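Local coordinates for protein glycerol dehydratase (Clostridium butyricum, PDB 1R9D) that dehydrates glycerol without coenzyme B12, probably by glycyl radical chemistry as in other members of the pyruvate formate lyase-like family, at residues C26-A32 with S82-E88; I321-R325 with Y336-Q340; I35-K40 with D121-W126; I273-S278 with L519-M525. All coordinates share one frame; numbering follows the deposited sequence.

Contact 1 (C26-A32 with S82-E88); sequences CVESERA and SSQVFPE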
loop_
_atom_site.group_PDB
_atom_site.type_symbol
_atom_site.label_atom_id
_atom_site.label_comp_id
_atom_site.label_asym_id
_atom_site.label_seq_id
_atom_site.Cartn_x
_atom_site.Cartn_y
_atom_site.Cartn_z
ATOM N N CYS A 26 -16.133 30.895 10.508
ATOM C CA CYS A 26 -15.879 30.904 9.077
ATOM C C CYS A 26 -14.968 29.760 8.660
ATOM O O CYS A 26 -14.464 29.008 9.496
ATOM C CB CYS A 26 -15.237 32.227 8.658
ATOM S SG CYS A 26 -13.542 32.428 9.246
ATOM N N VAL A 27 -14.776 29.645 7.353
ATOM C CA VAL A 27 -13.923 28.625 6.766
ATOM C C VAL A 27 -12.695 29.332 6.207
ATOM O O VAL A 27 -12.816 30.223 5.361
ATOM C CB VAL A 27 -14.639 27.900 5.615
ATOM C CG1 VAL A 27 -13.701 26.884 4.971
ATOM C CG2 VAL A 27 -15.892 27.218 6.136
ATOM N N GLU A 28 -11.521 28.950 6.696
ATOM C CA GLU A 28 -10.278 29.550 6.235
ATOM C C GLU A 28 -9.580 28.597 5.273
ATOM O O GLU A 28 -9.810 27.384 5.315
ATOM C CB GLU A 28 -9.405 29.914 7.444
ATOM C CG GLU A 28 -9.954 31.155 8.168
ATOM C CD GLU A 28 -9.244 31.503 9.465
ATOM O OE1 GLU A 28 -8.105 31.040 9.685
ATOM O OE2 GLU A 28 -9.832 32.267 10.266
ATOM N N SER A 29 -8.741 29.141 4.394
ATOM C CA SER A 29 -8.073 28.315 3.393
ATOM C C SER A 29 -6.571 28.072 3.539
ATOM O O SER A 29 -6.006 27.279 2.787
ATOM C CB SER A 29 -8.351 28.889 1.998
ATOM O OG SER A 29 -7.925 30.239 1.912
ATOM N N GLU A 30 -5.925 28.733 4.493
ATOM C CA GLU A 30 -4.487 28.563 4.683
ATOM C C GLU A 30 -4.025 27.101 4.707
ATOM O O GLU A 30 -3.160 26.702 3.920
ATOM C CB GLU A 30 -4.029 29.249 5.971
ATOM C CG GLU A 30 -3.789 30.759 5.869
ATOM C CD GLU A 30 -5.061 31.569 5.698
ATOM O OE1 GLU A 30 -6.112 31.153 6.233
ATOM O OE2 GLU A 30 -5.003 32.637 5.044
ATOM N N ARG A 31 -4.590 26.296 5.600
ATOM C CA ARG A 31 -4.169 24.900 5.673
ATOM C C ARG A 31 -4.339 24.156 4.351
ATOM O O ARG A 31 -3.439 23.433 3.922
ATOM C CB ARG A 31 -4.929 24.143 6.772
ATOM C CG ARG A 31 -4.413 22.705 6.946
ATOM C CD ARG A 31 -5.284 21.871 7.881
ATOM N NE ARG A 31 -4.756 20.513 8.044
ATOM C CZ ARG A 31 -4.863 19.540 7.141
ATOM N NH1 ARG A 31 -5.486 19.753 5.989
ATOM N NH2 ARG A 31 -4.344 18.344 7.396
ATOM N N ALA A 32 -5.484 24.338 3.702
ATOM C CA ALA A 32 -5.759 23.662 2.440
ATOM C C ALA A 32 -4.706 23.980 1.387
ATOM O O ALA A 32 -4.259 23.099 0.649
ATOM C CB ALA A 32 -7.138 24.051 1.927
ATOM N N SER A 82 -13.466 29.030 14.351
ATOM C CA SER A 82 -13.559 28.783 12.916
ATOM C C SER A 82 -12.943 27.449 12.504
ATOM O O SER A 82 -12.472 26.697 13.351
ATOM C CB SER A 82 -12.918 29.939 12.150
ATOM O OG SER A 82 -13.619 31.140 12.436
ATOM N N SER A 83 -12.948 27.159 11.206
ATOM C CA SER A 83 -12.434 25.883 10.710
ATOM C C SER A 83 -11.522 25.935 9.485
ATOM O O SER A 83 -11.759 26.698 8.546
ATOM C CB SER A 83 -13.622 24.958 10.402
ATOM O OG SER A 83 -13.219 23.762 9.748
ATOM N N GLN A 84 -10.476 25.112 9.504
ATOM C CA GLN A 84 -9.565 25.004 8.372
ATOM C C GLN A 84 -10.199 23.929 7.491
ATOM O O GLN A 84 -11.204 23.317 7.874
ATOM C CB GLN A 84 -8.168 24.538 8.809
ATOM C CG GLN A 84 -7.331 25.539 9.610
ATOM C CD GLN A 84 -6.849 26.724 8.779
ATOM O OE1 GLN A 84 -6.819 26.668 7.553
ATOM N NE2 GLN A 84 -6.455 27.798 9.455
ATOM N N VAL A 85 -9.608 23.690 6.326
ATOM C CA VAL A 85 -10.114 22.701 5.380
ATOM C C VAL A 85 -9.150 21.521 5.273
ATOM O O VAL A 85 -7.930 21.708 5.247
ATOM C CB VAL A 85 -10.311 23.342 3.990
ATOM C CG1 VAL A 85 -10.750 22.297 2.975
ATOM C CG2 VAL A 85 -11.350 24.448 4.086
ATOM N N PHE A 86 -9.706 20.311 5.222
ATOM C CA PHE A 86 -8.919 19.082 5.137
ATOM C C PHE A 86 -9.292 18.328 3.858
ATOM O O PHE A 86 -9.988 17.310 3.891
ATOM C CB PHE A 86 -9.183 18.218 6.384
ATOM C CG PHE A 86 -8.714 18.855 7.665
ATOM C CD1 PHE A 86 -9.327 20.009 8.155
ATOM C CD2 PHE A 86 -7.619 18.341 8.350
ATOM C CE1 PHE A 86 -8.852 20.640 9.300
ATOM C CE2 PHE A 86 -7.134 18.964 9.496
ATOM C CZ PHE A 86 -7.752 20.120 9.974
ATOM N N PRO A 87 -8.802 18.816 2.706
ATOM C CA PRO A 87 -9.059 18.243 1.385
ATOM C C PRO A 87 -8.572 16.821 1.150
ATOM O O PRO A 87 -9.008 16.179 0.200
ATOM C CB PRO A 87 -8.389 19.242 0.446
ATOM C CG PRO A 87 -7.201 19.669 1.240
ATOM C CD PRO A 87 -7.802 19.897 2.615
ATOM N N GLU A 88 -7.679 16.335 2.008
ATOM C CA GLU A 88 -7.141 14.985 1.862
ATOM C C GLU A 88 -8.181 13.898 2.110
ATOM O O GLU A 88 -8.007 12.762 1.669
ATOM C CB GLU A 88 -5.953 14.765 2.809
ATOM C CG GLU A 88 -6.282 14.875 4.296
ATOM C CD GLU A 88 -5.894 16.213 4.904
ATOM O OE1 GLU A 88 -5.092 16.217 5.861
ATOM O OE2 GLU A 88 -6.395 17.260 4.435
HETATM O O HOH W 1 -7.736 25.532 5.401
HETATM O O HOH W 2 -5.761 30.578 8.847
#
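Val27 and Ser83 form an isolated parallel beta bridge, a buried contact between the lead-in and first turn of helix 30-40 and the loop that joins helices 47-61 and 92-97. Ser83 N donates to Cys26 O, and Glu28 N to Ser83 O, both at 2.9 Å. Past the bridge a water takes over, joining Glu28 O, Val85 N, Ala32 N and Gln84 OE1. Val27 CG1 presses tightly on Val85 CG2 at 3.5 Å. The Gln84 chain bends at chi2 (-70°), and its OE1 accepts from Arg31 N at 3.0 Å, with the donor above the amide plane. The carboxylate of Glu28 is held by Lys78 N and Glu79 N. The Arg31 guanidinium lies flat on one face of Phe86, with centres 3.8 Å apart. Arg31 NE binds the carbonyl of Ile276, and Arg51 shares Glu88 OE1. Arg31 grips the Glu88 carboxylate end-on in a nearly coplanar salt bridge: NH2 meets OE1 at 2.7 Å and NH1 meets OE2 at 3.1 Å, both on syn lone pairs.

Contact 2 (I321-R325 with Y336-Q340); sequences INKVR and YPMYQ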
loop_
_atom_site.group_PDB
_atom_site.type_symbol
_atom_site.label_atom_id
_atom_site.label_comp_id
_atom_site.label_asym_id
_atom_site.label_seq_id
_atom_site.Cartn_x
_atom_site.Cartn_y
_atom_site.Cartn_z
ATOM N N ILE A 321 -11.792 25.672 18.801
ATOM C CA ILE A 321 -11.737 24.762 17.664
ATOM C C ILE A 321 -13.116 24.508 17.059
ATOM O O ILE A 321 -14.097 24.344 17.782
ATOM C CB ILE A 321 -11.110 23.411 18.092
ATOM C CG1 ILE A 321 -9.722 23.665 18.689
ATOM C CG2 ILE A 321 -11.031 22.460 16.900
ATOM C CD1 ILE A 321 -8.995 22.416 19.151
ATOM N N ASN A 322 -13.190 24.494 15.730
ATOM C CA ASN A 322 -14.446 24.233 15.040
ATOM C C ASN A 322 -14.153 23.386 13.809
ATOM O O ASN A 322 -12.993 23.232 13.419
ATOM C CB ASN A 322 -15.141 25.534 14.629
ATOM C CG ASN A 322 -16.656 25.386 14.541
ATOM O OD1 ASN A 322 -17.179 24.280 14.378
ATOM N ND2 ASN A 322 -17.367 26.507 14.631
ATOM N N LYS A 323 -15.205 22.859 13.191
ATOM C CA LYS A 323 -15.069 21.981 12.033
ATOM C C LYS A 323 -16.269 22.066 11.100
ATOM O O LYS A 323 -17.375 21.684 11.472
ATOM C CB LYS A 323 -14.902 20.537 12.531
ATOM C CG LYS A 323 -15.000 19.442 11.469
ATOM C CD LYS A 323 -14.891 18.064 12.134
ATOM C CE LYS A 323 -14.963 16.925 11.135
ATOM N NZ LYS A 323 -14.811 15.611 11.834
ATOM N N VAL A 324 -16.056 22.556 9.881
ATOM C CA VAL A 324 -17.142 22.657 8.915
ATOM C C VAL A 324 -17.405 21.281 8.289
ATOM O O VAL A 324 -16.469 20.525 8.004
ATOM C CB VAL A 324 -16.814 23.694 7.805
ATOM C CG1 VAL A 324 -15.614 23.229 6.984
ATOM C CG2 VAL A 324 -18.028 23.908 6.919
ATOM N N ARG A 325 -18.682 20.953 8.102
ATOM C CA ARG A 325 -19.086 19.674 7.520
ATOM C C ARG A 325 -20.122 19.921 6.428
ATOM O O ARG A 325 -20.764 20.972 6.412
ATOM C CB ARG A 325 -19.717 18.770 8.591
ATOM C CG ARG A 325 -18.881 18.556 9.844
ATOM C CD ARG A 325 -19.542 17.520 10.758
ATOM N NE ARG A 325 -18.748 17.221 11.950
ATOM C CZ ARG A 325 -18.660 18.006 13.020
ATOM N NH1 ARG A 325 -19.322 19.155 13.071
ATOM N NH2 ARG A 325 -17.906 17.637 14.046
ATOM N N TYR A 336 -22.105 23.134 15.979
ATOM C CA TYR A 336 -20.652 23.344 15.987
ATOM C C TYR A 336 -19.932 22.450 17.001
ATOM O O TYR A 336 -19.020 22.909 17.687
ATOM C CB TYR A 336 -20.326 24.793 16.357
ATOM C CG TYR A 336 -20.909 25.863 15.463
ATOM C CD1 TYR A 336 -21.607 26.938 16.014
ATOM C CD2 TYR A 336 -20.700 25.850 14.083
ATOM C CE1 TYR A 336 -22.080 27.981 15.215
ATOM C CE2 TYR A 336 -21.173 26.894 13.274
ATOM C CZ TYR A 336 -21.858 27.954 13.852
ATOM O OH TYR A 336 -22.316 29.000 13.072
ATOM N N PRO A 337 -20.311 21.162 17.099
ATOM C CA PRO A 337 -19.674 20.253 18.060
ATOM C C PRO A 337 -18.324 19.629 17.692
ATOM O O PRO A 337 -18.098 19.254 16.544
ATOM C CB PRO A 337 -20.740 19.180 18.248
ATOM C CG PRO A 337 -21.251 19.026 16.849
ATOM C CD PRO A 337 -21.402 20.476 16.383
ATOM N N MET A 338 -17.444 19.518 18.687
ATOM C CA MET A 338 -16.132 18.891 18.513
ATOM C C MET A 338 -16.052 17.638 19.384
ATOM O O MET A 338 -15.154 16.811 19.214
ATOM C CB MET A 338 -14.995 19.848 18.886
ATOM C CG MET A 338 -14.777 20.971 17.873
ATOM S SD MET A 338 -14.704 20.408 16.167
ATOM C CE MET A 338 -13.229 19.362 16.185
ATOM N N TYR A 339 -16.988 17.521 20.324
ATOM C CA TYR A 339 -17.064 16.364 21.227
ATOM C C TYR A 339 -15.778 16.009 21.980
ATOM O O TYR A 339 -15.390 14.842 22.033
ATOM C CB TYR A 339 -17.522 15.126 20.447
ATOM C CG TYR A 339 -18.753 15.331 19.593
ATOM C CD1 TYR A 339 -18.643 15.698 18.252
ATOM C CD2 TYR A 339 -20.033 15.162 20.128
ATOM C CE1 TYR A 339 -19.771 15.889 17.463
ATOM C CE2 TYR A 339 -21.170 15.354 19.346
ATOM C CZ TYR A 339 -21.035 15.716 18.019
ATOM O OH TYR A 339 -22.159 15.909 17.246
ATOM N N GLN A 340 -15.127 17.000 22.578
ATOM C CA GLN A 340 -13.894 16.755 23.321
ATOM C C GLN A 340 -14.250 16.396 24.763
ATOM O O GLN A 340 -14.396 17.272 25.622
ATOM C CB GLN A 340 -13.017 18.010 23.270
ATOM C CG GLN A 340 -12.735 18.459 21.842
ATOM C CD GLN A 340 -12.279 19.902 21.755
ATOM O OE1 GLN A 340 -11.130 20.185 21.407
ATOM N NE2 GLN A 340 -13.181 20.823 22.073
HETATM O O HOH W 3 -16.936 24.798 17.567
#
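Met338 folds its side chain against the backbone and side chains of 321-325. Bends at chi2 (-48°) and chi3 (-64°) curl it, with CG 3.4 Å from Ile321 O and SD 3.6 Å from Lys323 CB. Its methyl CE meets Ile321 CG2 at 3.9 Å, and the two side chains cross at about a right angle. Asn322 lies beside Tyr336. Its ND2 approaches Tyr336 CD2 at 3.4 Å, with the amide plane almost perpendicular to the ring. ND2 donates to Arg81 O, while OD1 accepts from Lys323 N. Asn322 is thus pinned at both ends of its amide. The two segments are loops on either side of the short helix 329-332, and the second runs into strand 341-344 of a five-stranded mixed sheet. The nearest atoms of the Tyr339 side chain and a bound glycerol are about 3 Å apart. The Tyr339 ring also packs edge-to-face with Tyr764, next to Gly763, the predicted radical site. A water bridges Ile321 O and Tyr336 O. Arg325 NH2 donates to Pro337 O at 3.0 Å, a nearly straight bond (168°) in the guanidinium plane. Lys323 CG lies over one face of that guanidinium.

Contact 3 (I35-K40 with D121-W126); sequences ITESFK and DVFEYW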
loop_
_atom_site.group_PDB
_atom_site.type_symbol
_atom_site.label_atom_id
_atom_site.label_comp_id
_atom_site.label_asym_id
_atom_site.label_seq_id
_atom_site.Cartn_x
_atom_site.Cartn_y
_atom_site.Cartn_z
ATOM N N ILE A 35 -1.155 22.187 2.487
ATOM C CA ILE A 35 -1.033 20.742 2.312
ATOM C C ILE A 35 -0.992 20.403 0.821
ATOM O O ILE A 35 -0.318 19.457 0.412
ATOM C CB ILE A 35 -2.196 19.972 3.010
ATOM C CG1 ILE A 35 -1.866 18.476 3.051
ATOM C CG2 ILE A 35 -3.509 20.208 2.276
ATOM C CD1 ILE A 35 -2.794 17.656 3.930
ATOM N N THR A 36 -1.697 21.189 0.010
ATOM C CA THR A 36 -1.726 20.977 -1.436
ATOM C C THR A 36 -0.334 21.243 -2.012
ATOM O O THR A 36 0.159 20.499 -2.859
ATOM C CB THR A 36 -2.749 21.922 -2.117
ATOM O OG1 THR A 36 -4.070 21.624 -1.638
ATOM C CG2 THR A 36 -2.719 21.760 -3.630
ATOM N N GLU A 37 0.293 22.313 -1.535
ATOM C CA GLU A 37 1.629 22.682 -1.983
ATOM C C GLU A 37 2.642 21.598 -1.611
ATOM O O GLU A 37 3.503 21.241 -2.416
ATOM C CB GLU A 37 2.028 24.024 -1.359
ATOM C CG GLU A 37 3.511 24.347 -1.428
ATOM C CD GLU A 37 3.817 25.779 -1.016
ATOM O OE1 GLU A 37 3.283 26.235 0.022
ATOM O OE2 GLU A 37 4.599 26.446 -1.730
ATOM N N SER A 38 2.532 21.073 -0.394
ATOM C CA SER A 38 3.448 20.035 0.063
ATOM C C SER A 38 3.297 18.748 -0.742
ATOM O O SER A 38 4.285 18.197 -1.223
ATOM C CB SER A 38 3.231 19.744 1.550
ATOM O OG SER A 38 4.155 18.772 2.017
ATOM N N PHE A 39 2.065 18.269 -0.894
ATOM C CA PHE A 39 1.832 17.038 -1.647
ATOM C C PHE A 39 2.336 17.106 -3.091
ATOM O O PHE A 39 2.783 16.104 -3.649
ATOM C CB PHE A 39 0.346 16.669 -1.632
ATOM C CG PHE A 39 -0.027 15.695 -0.544
ATOM C CD1 PHE A 39 0.146 16.026 0.795
ATOM C CD2 PHE A 39 -0.527 14.434 -0.864
ATOM C CE1 PHE A 39 -0.174 15.113 1.808
ATOM C CE2 PHE A 39 -0.848 13.515 0.135
ATOM C CZ PHE A 39 -0.669 13.855 1.472
ATOM N N LYS A 40 2.265 18.287 -3.696
ATOM C CA LYS A 40 2.732 18.451 -5.065
ATOM C C LYS A 40 4.237 18.220 -5.156
ATOM O O LYS A 40 4.755 17.889 -6.222
ATOM C CB LYS A 40 2.401 19.856 -5.578
ATOM C CG LYS A 40 0.941 20.056 -5.939
ATOM C CD LYS A 40 0.697 21.458 -6.490
ATOM C CE LYS A 40 -0.758 21.634 -6.897
ATOM N NZ LYS A 40 -1.042 23.020 -7.365
ATOM N N ASP A 121 -7.845 25.726 -6.995
ATOM C CA ASP A 121 -6.702 24.863 -7.280
ATOM C C ASP A 121 -6.687 23.636 -6.366
ATOM O O ASP A 121 -6.233 22.561 -6.760
ATOM C CB ASP A 121 -5.391 25.628 -7.105
ATOM C CG ASP A 121 -4.184 24.800 -7.502
ATOM O OD1 ASP A 121 -4.060 24.471 -8.700
ATOM O OD2 ASP A 121 -3.364 24.471 -6.620
ATOM N N VAL A 122 -7.173 23.809 -5.141
ATOM C CA VAL A 122 -7.214 22.712 -4.181
ATOM C C VAL A 122 -8.130 21.610 -4.710
ATOM O O VAL A 122 -7.745 20.443 -4.755
ATOM C CB VAL A 122 -7.726 23.198 -2.805
ATOM C CG1 VAL A 122 -7.808 22.027 -1.833
ATOM C CG2 VAL A 122 -6.796 24.267 -2.256
ATOM N N PHE A 123 -9.339 21.990 -5.119
ATOM C CA PHE A 123 -10.303 21.037 -5.661
ATOM C C PHE A 123 -9.716 20.330 -6.879
ATOM O O PHE A 123 -9.922 19.133 -7.074
ATOM C CB PHE A 123 -11.595 21.752 -6.077
ATOM C CG PHE A 123 -12.302 22.449 -4.946
ATOM C CD1 PHE A 123 -12.869 23.705 -5.138
ATOM C CD2 PHE A 123 -12.415 21.849 -3.695
ATOM C CE1 PHE A 123 -13.536 24.357 -4.103
ATOM C CE2 PHE A 123 -13.083 22.492 -2.651
ATOM C CZ PHE A 123 -13.645 23.749 -2.855
ATOM N N GLU A 124 -8.986 21.081 -7.699
ATOM C CA GLU A 124 -8.384 20.516 -8.901
ATOM C C GLU A 124 -7.302 19.484 -8.592
ATOM O O GLU A 124 -7.288 18.402 -9.174
ATOM C CB GLU A 124 -7.793 21.629 -9.770
ATOM C CG GLU A 124 -7.280 21.151 -11.117
ATOM C CD GLU A 124 -6.653 22.272 -11.930
ATOM O OE1 GLU A 124 -7.318 23.316 -12.119
ATOM O OE2 GLU A 124 -5.498 22.107 -12.381
ATOM N N TYR A 125 -6.397 19.807 -7.675
ATOM C CA TYR A 125 -5.329 18.869 -7.349
ATOM C C TYR A 125 -5.809 17.575 -6.704
ATOM O O TYR A 125 -5.427 16.486 -7.130
ATOM C CB TYR A 125 -4.298 19.493 -6.408
ATOM C CG TYR A 125 -3.250 18.480 -5.980
ATOM C CD1 TYR A 125 -2.241 18.079 -6.858
ATOM C CD2 TYR A 125 -3.320 17.857 -4.733
ATOM C CE1 TYR A 125 -1.332 17.084 -6.508
ATOM C CE2 TYR A 125 -2.415 16.855 -4.372
ATOM C CZ TYR A 125 -1.426 16.474 -5.267
ATOM O OH TYR A 125 -0.541 15.475 -4.929
ATOM N N TRP A 126 -6.640 17.695 -5.673
ATOM C CA TRP A 126 -7.108 16.519 -4.944
ATOM C C TRP A 126 -8.132 15.623 -5.613
ATOM O O TRP A 126 -8.565 14.631 -5.030
ATOM C CB TRP A 126 -7.619 16.933 -3.568
ATOM C CG TRP A 126 -6.542 17.479 -2.695
ATOM C CD1 TRP A 126 -6.186 18.790 -2.551
ATOM C CD2 TRP A 126 -5.648 16.727 -1.866
ATOM N NE1 TRP A 126 -5.129 18.899 -1.684
ATOM C CE2 TRP A 126 -4.777 17.648 -1.249
ATOM C CE3 TRP A 126 -5.499 15.359 -1.587
ATOM C CZ2 TRP A 126 -3.765 17.251 -0.363
ATOM C CZ3 TRP A 126 -4.492 14.961 -0.706
ATOM C CH2 TRP A 126 -3.640 15.905 -0.105
#
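This is a helix-helix packing contact between 35-40 of helix 30-40 and 121-125, the last turn of helix 113-125. Their local axes come within 10.5 Å and cross at 39°. Trp126, just past the second helix, reaches back between them. Its NE1 donates to Thr36 OG1 at 2.9 Å, in the plane of the indole. Thr36 OG1 is also bonded to Ala32 O, so two bonds fix this hydroxyl. The far edge of the same indole meets Phe39 edge-to-face. Trp126 CH2 sits over the centre of the phenyl ring, and the ring centroids are 4.8 Å apart. Ile35 CG2 packs on Trp126 CZ2 at 4.0 Å. Tyr125 CD2 lies over one face of the Trp126 indole. Tyr125 CB touches Thr36 CG2 at 3.9 Å, and Lys40 CG makes an off-centre CH-pi contact with the Tyr125 ring. The Lys40 chain stays extended beyond CG and slides past Tyr125, carrying NZ to Asp121 OD2 at 2.8 Å. This salt bridge lies at the more exposed border. Tyr125 OH is hydrogen-bonded to Glu43. Helix 47-61 packs against Phe39 and Tyr125, and the 82-88 loop adds Pro87 on Val122 and Glu88 on Ile35.

Contact 4 (I273-S278 with L519-M525); sequences IINIES and LPFLSSM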
loop_
_atom_site.group_PDB
_atom_site.type_symbol
_atom_site.label_atom_id
_atom_site.label_comp_id
_atom_site.label_asym_id
_atom_site.label_seq_id
_atom_site.Cartn_x
_atom_site.Cartn_y
_atom_site.Cartn_z
ATOM N N ILE A 273 -2.115 20.632 18.014
ATOM C CA ILE A 273 -1.446 20.067 16.851
ATOM C C ILE A 273 -2.151 18.818 16.317
ATOM O O ILE A 273 -2.139 18.564 15.116
ATOM C CB ILE A 273 0.042 19.782 17.162
ATOM C CG1 ILE A 273 0.730 21.096 17.563
ATOM C CG2 ILE A 273 0.730 19.191 15.938
ATOM C CD1 ILE A 273 2.132 20.937 18.096
ATOM N N ILE A 274 -2.780 18.046 17.197
ATOM C CA ILE A 274 -3.510 16.867 16.739
ATOM C C ILE A 274 -4.587 17.336 15.761
ATOM O O ILE A 274 -4.809 16.722 14.713
ATOM C CB ILE A 274 -4.192 16.128 17.914
ATOM C CG1 ILE A 274 -3.137 15.426 18.771
ATOM C CG2 ILE A 274 -5.201 15.121 17.380
ATOM C CD1 ILE A 274 -3.687 14.735 20.001
ATOM N N ASN A 275 -5.233 18.446 16.115
ATOM C CA ASN A 275 -6.301 19.047 15.323
ATOM C C ASN A 275 -5.834 19.746 14.044
ATOM O O ASN A 275 -6.652 20.228 13.255
ATOM C CB ASN A 275 -7.091 20.027 16.201
ATOM C CG ASN A 275 -8.058 19.321 17.140
ATOM O OD1 ASN A 275 -9.189 19.026 16.763
ATOM N ND2 ASN A 275 -7.610 19.033 18.357
ATOM N N ILE A 276 -4.520 19.816 13.848
ATOM C CA ILE A 276 -3.961 20.420 12.642
ATOM C C ILE A 276 -3.619 19.283 11.674
ATOM O O ILE A 276 -3.799 19.399 10.466
ATOM C CB ILE A 276 -2.690 21.244 12.956
ATOM C CG1 ILE A 276 -3.054 22.417 13.870
ATOM C CG2 ILE A 276 -2.062 21.753 11.659
ATOM C CD1 ILE A 276 -1.875 23.304 14.249
ATOM N N GLU A 277 -3.149 18.167 12.219
ATOM C CA GLU A 277 -2.807 17.019 11.391
ATOM C C GLU A 277 -4.055 16.417 10.749
ATOM O O GLU A 277 -4.043 16.044 9.576
ATOM C CB GLU A 277 -2.091 15.949 12.227
ATOM C CG GLU A 277 -1.791 14.673 11.450
ATOM C CD GLU A 277 -0.990 13.661 12.259
ATOM O OE1 GLU A 277 -1.447 13.277 13.357
ATOM O OE2 GLU A 277 0.097 13.248 11.791
ATOM N N SER A 278 -5.136 16.331 11.519
ATOM C CA SER A 278 -6.380 15.757 11.015
ATOM C C SER A 278 -7.574 16.421 11.682
ATOM O O SER A 278 -7.445 16.977 12.769
ATOM C CB SER A 278 -6.411 14.248 11.301
ATOM O OG SER A 278 -7.663 13.684 10.943
ATOM N N LEU A 519 -1.309 8.494 10.072
ATOM C CA LEU A 519 -0.888 9.678 10.827
ATOM C C LEU A 519 0.325 9.511 11.743
ATOM O O LEU A 519 0.232 8.902 12.807
ATOM C CB LEU A 519 -2.074 10.201 11.644
ATOM C CG LEU A 519 -3.359 10.465 10.851
ATOM C CD1 LEU A 519 -4.376 11.132 11.766
ATOM C CD2 LEU A 519 -3.075 11.359 9.649
ATOM N N PRO A 520 1.472 10.095 11.354
ATOM C CA PRO A 520 2.729 10.031 12.112
ATOM C C PRO A 520 2.680 10.674 13.499
ATOM O O PRO A 520 3.081 10.061 14.488
ATOM C CB PRO A 520 3.731 10.757 11.203
ATOM C CG PRO A 520 3.110 10.704 9.850
ATOM C CD PRO A 520 1.650 10.889 10.127
ATOM N N PHE A 521 2.194 11.909 13.574
ATOM C CA PHE A 521 2.151 12.613 14.853
ATOM C C PHE A 521 1.235 11.951 15.885
ATOM O O PHE A 521 1.661 11.633 16.997
ATOM C CB PHE A 521 1.736 14.075 14.643
ATOM C CG PHE A 521 1.788 14.905 15.896
ATOM C CD1 PHE A 521 0.616 15.304 16.534
ATOM C CD2 PHE A 521 3.010 15.265 16.456
ATOM C CE1 PHE A 521 0.658 16.050 17.716
ATOM C CE2 PHE A 521 3.068 16.010 17.636
ATOM C CZ PHE A 521 1.889 16.404 18.269
ATOM N N LEU A 522 -0.022 11.741 15.514
ATOM C CA LEU A 522 -0.978 11.120 16.423
ATOM C C LEU A 522 -0.495 9.740 16.889
ATOM O O LEU A 522 -0.557 9.414 18.076
ATOM C CB LEU A 522 -2.334 10.974 15.731
ATOM C CG LEU A 522 -3.464 10.441 16.616
ATOM C CD1 LEU A 522 -3.846 11.506 17.633
ATOM C CD2 LEU A 522 -4.669 10.063 15.760
ATOM N N SER A 523 -0.004 8.939 15.949
ATOM C CA SER A 523 0.457 7.589 16.263
ATOM C C SER A 523 1.596 7.527 17.272
ATOM O O SER A 523 1.685 6.581 18.059
ATOM C CB SER A 523 0.881 6.870 14.978
ATOM O OG SER A 523 -0.213 6.723 14.087
ATOM N N SER A 524 2.463 8.532 17.257
ATOM C CA SER A 524 3.605 8.554 18.162
ATOM C C SER A 524 3.200 8.637 19.627
ATOM O O SER A 524 3.991 8.312 20.510
ATOM C CB SER A 524 4.531 9.728 17.814
ATOM O OG SER A 524 3.918 10.975 18.107
ATOM N N MET A 525 1.967 9.063 19.884
ATOM C CA MET A 525 1.487 9.209 21.251
ATOM C C MET A 525 0.522 8.119 21.723
ATOM O O MET A 525 -0.177 8.300 22.718
ATOM C CB MET A 525 0.841 10.588 21.419
ATOM C CG MET A 525 1.813 11.729 21.146
ATOM S SD MET A 525 1.048 13.351 21.281
ATOM C CE MET A 525 0.142 13.407 19.773
#
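With CG anti to the backbone N (chi1 176°) and chi2 extended, Glu277 carries its carboxylate to the start of helix 520-524. Phe521 also has CG trans to its own nitrogen (chi1 -175°), which lets its ring meet Ile273 CG2. The carboxylate then meets two backbone N-H groups of the first helical turn. Leu522 N donates to Glu277 OE1 at 3.0 Å, and Phe521 N donates to Glu277 OE2 at 3.1 Å. Each oxygen has its own donor, and both are met on the syn side, the Phe521 N-H somewhat out of the carboxylate plane. Leu519 holds the N-cap position and has no polar side chain, and Glu277 binds the helix end from a different helix. Pro520 CD touches Glu277 OE2 at 3.3 Å. Leu519 CB packs on OE1 of Glu277 at 3.6 Å. Beside this polar grip lies an apolar patch. Ile273 CG2 rests over one face of the Phe521 ring, 3.9 Å from its centroid. Ile274 CG2 meets Leu522 CD1 at 3.9 Å, and Ile274 CG1 meets Met525 CE at 4.0 Å. Helices 47-61, 169-190 and 197-230 pack against the pair, and every touching residue is buried. The two N-H groups, and probably the positive end of the helix dipole, would help to stabilise a buried negative charge on Glu277.

In the fold
From the N terminus, contact 1 closes the first loop by pairing 26-32 with 82-88. Contact 3 starts inside that loop, on the same helix 30-40, and closes at 121-126, so the two cross. Both end before contact 4 opens at 273-278. Contact 4 closes a much longer loop at 519-525, and contact 2 (321-325 with 336-340) nests inside it. Contact 1 touches all three others. Its 82-88 loop packs on contact 3, helix 30-40 is bonded to the end of helix 260-277 in contact 4, and Ser83 meets Val324 of contact 2. Contacts 2 and 4 touch through Asn275. The outer N-terminal helices are thereby tied to the loops near bound glycerol.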